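Local structure of nucleoporin NUP159 (Saccharomyces cerevisiae, 1XIP) at residues Ile45-Ser50 with Gly63-Leu68; Ala341-Thr346 with Leu363-Ile368. The protein forms part of the nuclear pore complex and, through this N-terminal beta-propeller domain, tethers the helicase Dbp5 to the pore for mRNA export. One frame throughout, in Å; residues are numbered along the deposited sequence.

Interaction 1 (Ile45-Ser50 with Gly63-Leu68); sequences ISNSKS and GELQLL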
loop_
_atom_site.group_PDB
_atom_site.type_symbol
_atom_site.label_atom_id
_atom_site.label_comp_id
_atom_site.label_asym_id
_atom_site.label_seq_id
_atom_site.Cartn_x
_atom_site.Cartn_y
_atom_site.Cartn_z
ATOM N N ILE A 45 2.650 -9.702 7.278
ATOM C CA ILE A 45 3.608 -10.446 8.066
ATOM C C ILE A 45 3.344 -10.141 9.518
ATOM O O ILE A 45 3.071 -9.013 9.881
ATOM C CB ILE A 45 5.042 -10.036 7.698
ATOM C CG1 ILE A 45 5.411 -10.591 6.319
ATOM C CG2 ILE A 45 6.023 -10.464 8.800
ATOM C CD1 ILE A 45 6.797 -10.171 5.817
ATOM N N SER A 46 3.383 -11.162 10.344
ATOM C CA SER A 46 3.299 -10.969 11.769
ATOM C C SER A 46 4.618 -11.430 12.354
ATOM O O SER A 46 4.952 -12.620 12.330
ATOM C CB SER A 46 2.165 -11.790 12.334
ATOM O OG SER A 46 2.457 -12.173 13.642
ATOM N N ASN A 47 5.374 -10.473 12.855
ATOM C CA ASN A 47 6.662 -10.749 13.457
ATOM C C ASN A 47 6.570 -11.449 14.815
ATOM O O ASN A 47 7.520 -12.131 15.224
ATOM C CB ASN A 47 7.460 -9.451 13.579
ATOM C CG ASN A 47 7.968 -8.960 12.243
ATOM O OD1 ASN A 47 8.872 -9.546 11.660
ATOM N ND2 ASN A 47 7.384 -7.886 11.748
ATOM N N SER A 48 5.438 -11.277 15.513
ATOM C CA SER A 48 5.248 -11.881 16.835
ATOM C C SER A 48 4.912 -13.341 16.703
ATOM O O SER A 48 5.364 -14.165 17.493
ATOM C CB SER A 48 4.120 -11.184 17.605
ATOM O OG SER A 48 2.859 -11.451 17.003
ATOM N N LYS A 49 4.082 -13.666 15.725
ATOM C CA LYS A 49 3.702 -15.051 15.489
ATOM C C LYS A 49 4.697 -15.767 14.576
ATOM O O LYS A 49 4.683 -16.992 14.481
ATOM C CB LYS A 49 2.308 -15.104 14.880
ATOM C CG LYS A 49 1.228 -15.038 15.876
ATOM C CD LYS A 49 -0.105 -14.865 15.200
ATOM C CE LYS A 49 -1.147 -14.432 16.197
ATOM N NZ LYS A 49 -1.198 -12.947 16.165
ATOM N N SER A 50 5.546 -14.994 13.901
ATOM C CA SER A 50 6.421 -15.502 12.842
ATOM C C SER A 50 5.622 -16.179 11.708
ATOM O O SER A 50 5.878 -17.335 11.364
ATOM C CB SER A 50 7.482 -16.450 13.412
ATOM O OG SER A 50 8.709 -16.315 12.708
ATOM N N GLY A 63 1.388 -19.187 6.097
ATOM C CA GLY A 63 2.608 -20.026 6.209
ATOM C C GLY A 63 3.652 -19.541 7.234
ATOM O O GLY A 63 3.555 -18.439 7.753
ATOM N N GLU A 64 4.642 -20.374 7.528
ATOM C CA GLU A 64 5.714 -20.010 8.454
ATOM C C GLU A 64 6.689 -18.991 7.832
ATOM O O GLU A 64 7.152 -19.170 6.698
ATOM C CB GLU A 64 6.483 -21.258 8.868
ATOM C CG GLU A 64 6.125 -21.802 10.250
ATOM C CD GLU A 64 6.508 -20.854 11.406
ATOM O OE1 GLU A 64 7.464 -20.005 11.256
ATOM O OE2 GLU A 64 5.844 -20.957 12.479
ATOM N N LEU A 65 7.004 -17.929 8.570
ATOM C CA LEU A 65 7.872 -16.866 8.073
ATOM C C LEU A 65 9.325 -17.306 7.865
ATOM O O LEU A 65 9.926 -16.996 6.831
ATOM C CB LEU A 65 7.833 -15.674 9.019
ATOM C CG LEU A 65 7.855 -14.210 8.561
ATOM C CD1 LEU A 65 8.532 -13.373 9.644
ATOM C CD2 LEU A 65 8.500 -13.977 7.210
ATOM N N GLN A 66 9.904 -18.008 8.837
ATOM C CA GLN A 66 11.283 -18.500 8.694
ATOM C C GLN A 66 11.417 -19.356 7.437
ATOM O O GLN A 66 12.445 -19.331 6.781
ATOM C CB GLN A 66 11.728 -19.296 9.920
ATOM C CG GLN A 66 13.216 -19.648 9.962
ATOM C CD GLN A 66 14.127 -18.421 9.971
ATOM O OE1 GLN A 66 14.943 -18.235 9.060
ATOM N NE2 GLN A 66 13.986 -17.582 10.997
ATOM N N LEU A 67 10.355 -20.093 7.113
ATOM C CA LEU A 67 10.318 -20.944 5.937
ATOM C C LEU A 67 10.372 -20.112 4.672
ATOM O O LEU A 67 11.175 -20.380 3.783
ATOM C CB LEU A 67 9.065 -21.809 5.939
ATOM C CG LEU A 67 9.192 -23.328 5.795
ATOM C CD1 LEU A 67 10.291 -23.687 4.809
ATOM C CD2 LEU A 67 9.451 -23.987 7.148
ATOM N N LEU A 68 9.540 -19.090 4.596
ATOM C CA LEU A 68 9.506 -18.241 3.422
ATOM C C LEU A 68 10.844 -17.537 3.217
ATOM O O LEU A 68 11.370 -17.492 2.107
ATOM C CB LEU A 68 8.372 -17.236 3.543
ATOM C CG LEU A 68 8.201 -16.215 2.433
ATOM C CD1 LEU A 68 7.875 -16.903 1.126
ATOM C CD2 LEU A 68 7.117 -15.185 2.837
HETATM O O HOH W 1 5.902 -19.601 14.585
#

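Interaction 2 (Ala341-Thr346 with Leu363-Ile368); sequences AVDVVT and LPLVYI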
loop_
_atom_site.group_PDB
_atom_site.type_symbol
_atom_site.label_atom_id
_atom_site.label_comp_id
_atom_site.label_asym_id
_atom_site.label_seq_id
_atom_site.Cartn_x
_atom_site.Cartn_y
_atom_site.Cartn_z
ATOM N N ALA A 341 5.346 -5.930 2.854
ATOM C CA ALA A 341 5.325 -6.153 4.304
ATOM C C ALA A 341 6.734 -6.152 4.896
ATOM O O ALA A 341 7.709 -6.251 4.151
ATOM C CB ALA A 341 4.593 -7.444 4.638
ATOM N N VAL A 342 6.839 -6.025 6.220
ATOM C CA VAL A 342 8.147 -5.896 6.874
ATOM C C VAL A 342 8.461 -7.012 7.848
ATOM O O VAL A 342 7.671 -7.330 8.735
ATOM C CB VAL A 342 8.310 -4.527 7.610
ATOM C CG1 VAL A 342 9.732 -4.326 8.059
ATOM C CG2 VAL A 342 7.897 -3.377 6.682
ATOM N N ASP A 343 9.649 -7.572 7.676
ATOM C CA ASP A 343 10.138 -8.685 8.462
ATOM C C ASP A 343 11.342 -8.224 9.278
ATOM O O ASP A 343 12.308 -7.693 8.753
ATOM C CB ASP A 343 10.478 -9.847 7.528
ATOM C CG ASP A 343 11.307 -10.955 8.189
ATOM O OD1 ASP A 343 11.339 -11.099 9.428
ATOM O OD2 ASP A 343 11.954 -11.760 7.508
ATOM N N VAL A 344 11.251 -8.456 10.575
ATOM C CA VAL A 344 12.176 -7.937 11.561
ATOM C C VAL A 344 12.772 -9.080 12.401
ATOM O O VAL A 344 13.749 -8.881 13.101
ATOM C CB VAL A 344 11.415 -6.905 12.459
ATOM C CG1 VAL A 344 11.857 -6.952 13.908
ATOM C CG2 VAL A 344 11.555 -5.508 11.892
ATOM N N VAL A 345 12.204 -10.285 12.298
ATOM C CA VAL A 345 12.505 -11.356 13.267
ATOM C C VAL A 345 13.273 -12.597 12.776
ATOM O O VAL A 345 13.867 -13.307 13.600
ATOM C CB VAL A 345 11.231 -11.840 14.024
ATOM C CG1 VAL A 345 10.724 -10.752 14.985
ATOM C CG2 VAL A 345 10.137 -12.309 13.040
ATOM N N THR A 346 13.256 -12.868 11.463
ATOM C CA THR A 346 13.965 -14.046 10.900
ATOM C C THR A 346 15.500 -13.927 11.026
ATOM O O THR A 346 16.021 -12.828 11.237
ATOM C CB THR A 346 13.541 -14.343 9.409
ATOM O OG1 THR A 346 13.842 -13.218 8.571
ATOM C CG2 THR A 346 12.057 -14.474 9.291
ATOM N N LEU A 363 19.369 -5.083 9.677
ATOM C CA LEU A 363 18.452 -4.358 8.796
ATOM C C LEU A 363 17.036 -4.969 8.698
ATOM O O LEU A 363 16.879 -6.190 8.771
ATOM C CB LEU A 363 19.083 -4.248 7.387
ATOM C CG LEU A 363 19.976 -5.386 6.820
ATOM C CD1 LEU A 363 19.185 -6.692 6.644
ATOM C CD2 LEU A 363 20.639 -4.978 5.489
ATOM N N PRO A 364 16.021 -4.111 8.536
ATOM C CA PRO A 364 14.653 -4.574 8.332
ATOM C C PRO A 364 14.506 -5.112 6.901
ATOM O O PRO A 364 15.213 -4.660 5.989
ATOM C CB PRO A 364 13.808 -3.307 8.508
ATOM C CG PRO A 364 14.755 -2.250 9.042
ATOM C CD PRO A 364 16.110 -2.641 8.575
ATOM N N LEU A 365 13.604 -6.070 6.709
ATOM C CA LEU A 365 13.467 -6.725 5.430
ATOM C C LEU A 365 12.116 -6.388 4.870
ATOM O O LEU A 365 11.112 -6.531 5.550
ATOM C CB LEU A 365 13.643 -8.238 5.568
ATOM C CG LEU A 365 14.985 -8.777 6.085
ATOM C CD1 LEU A 365 15.027 -10.305 6.016
ATOM C CD2 LEU A 365 16.181 -8.187 5.352
ATOM N N VAL A 366 12.103 -5.894 3.638
ATOM C CA VAL A 366 10.868 -5.597 2.938
ATOM C C VAL A 366 10.551 -6.737 1.971
ATOM O O VAL A 366 11.332 -7.032 1.046
ATOM C CB VAL A 366 10.986 -4.256 2.146
ATOM C CG1 VAL A 366 9.664 -3.880 1.514
ATOM C CG2 VAL A 366 11.500 -3.129 3.042
ATOM N N TYR A 367 9.423 -7.396 2.202
ATOM C CA TYR A 367 8.914 -8.424 1.293
ATOM C C TYR A 367 7.936 -7.766 0.349
ATOM O O TYR A 367 7.028 -7.012 0.808
ATOM C CB TYR A 367 8.160 -9.494 2.067
ATOM C CG TYR A 367 8.999 -10.420 2.908
ATOM C CD1 TYR A 367 10.088 -9.952 3.664
ATOM C CD2 TYR A 367 8.682 -11.774 2.991
ATOM C CE1 TYR A 367 10.828 -10.816 4.454
ATOM C CE2 TYR A 367 9.410 -12.633 3.787
ATOM C CZ TYR A 367 10.479 -12.157 4.513
ATOM O OH TYR A 367 11.197 -13.043 5.293
ATOM N N ILE A 368 8.107 -8.030 -0.952
ATOM C CA ILE A 368 7.246 -7.455 -1.995
ATOM C C ILE A 368 6.678 -8.566 -2.885
ATOM O O ILE A 368 7.443 -9.402 -3.396
ATOM C CB ILE A 368 8.036 -6.419 -2.859
ATOM C CG1 ILE A 368 8.705 -5.346 -1.964
ATOM C CG2 ILE A 368 7.142 -5.799 -3.928
ATOM C CD1 ILE A 368 9.523 -4.303 -2.704
#

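Interaction 1 (Ile45-Ser50 with Gly63-Leu68)
Ile45 sets its CG1 beside the backbone N (chi1 -72°), which leaves the branch methyl CG2 opposite that N and turned to Leu65, whose CD1 it meets at 3.9 Å. The two side chains cross at about a right angle, and the contact is made chiefly by CG2 against CD1. Leu65 is buried: its CD1 and CG take the isoleucine, while its CB lies 3.5 Å from the carbonyl O of Ser50. That same oxygen accepts the backbone N of Leu65 at 3.1 Å in a nearly straight bond, the N standing well above the carbonyl plane. Ser50 is the last residue of the turn between strands 43-46 and 51-56, and Glu64 is the N-cap of helix 65-73, so the bond ties a strand-to-strand connection of a four-stranded propeller blade to the first turn of the helix inserted before strand 83-86. Ser46 shapes that connection as an ST motif, its OG accepting the backbone N of Lys49 at 3.0 Å. The Glu64 chain bends at chi2 and brings its carboxylate toward Ser50, where OE1 lies 3.1 Å from Ser50 O; both are acceptors, so this is no bond. A water donates to Lys49 O at 2.9 Å and also lies near Glu64 OE2, at a short distance that leaves that bond doubtful. Lys49 extends its amine to the carbonyl O of Gly97.

Interaction 2 (Ala341-Thr346 with Leu363-Ile368)
The Tyr367 ring and the Asp343 carboxylate are turned 71° apart, with Asp343 CB approaching the ring obliquely and Leu365 CB lying at the ring edge, in its plane. The phenol OH donates to Asp343 OD2 at 2.7 Å, on the anti side of that oxygen and 34° out of the carboxylate plane. Thr346 OG1 donates to the same OD2 at 2.6 Å from the syn side, so two hydroxyls grip one oxygen. The other, OD1, is met nearly along its C-O axis by the backbone N of Val345 at 3.1 Å, closing an Asx turn just where strand 337-343 ends; Thr346 N adds a weak bond. With CG anti to the backbone N (chi1 166°), the aspartate can serve its own turn and the neighbouring strand together. Strands 337-343 and 365-370 are antiparallel neighbours in a four-stranded propeller blade; 337-343 is one edge strand and 18-26, from near the N-terminus, the other, consistent with propeller closure by strands from both chain ends. Ala341 with Tyr367 and Asp343 with Leu365 are hydrogen-bonded pairs, the Asp343 N to Leu365 O bond measuring 2.8 Å; Val342 and Val366 form the non-hydrogen-bonded pair between them. Replacing Asp343 by alanine removes the carboxylate, which would probably leave the Tyr367 and Thr346 hydroxyls without their shared acceptor and the turn at Val345 without its fastening. On the face carrying Val342, its CG1 packs 4.2 Å from Pro364 CB, and both residues touch Leu284 of strand 279-284.

Interactions 1 and 2 belong to two different four-stranded blades of the propeller, and their centres lie 10 Å apart. Asn47 makes the polar join: its OD1 is 2.8 Å from Val344 N and its ND2 3.1 Å from Val342 O, probable hydrogen bonds by which one side-chain amide pairs with the backbone on both sides of Asp343. Side-chain packing adds to this seam: Leu65 CD2 lies 3.4 Å from Tyr367 OH, and Ile45 touches both Ala341 and Tyr367. Thr346 also reaches the helix of interaction 1, its OG1 bonding to Arg69. The seam thus joins two blades of the domain that tethers Dbp5, though nothing places the Dbp5 site at it.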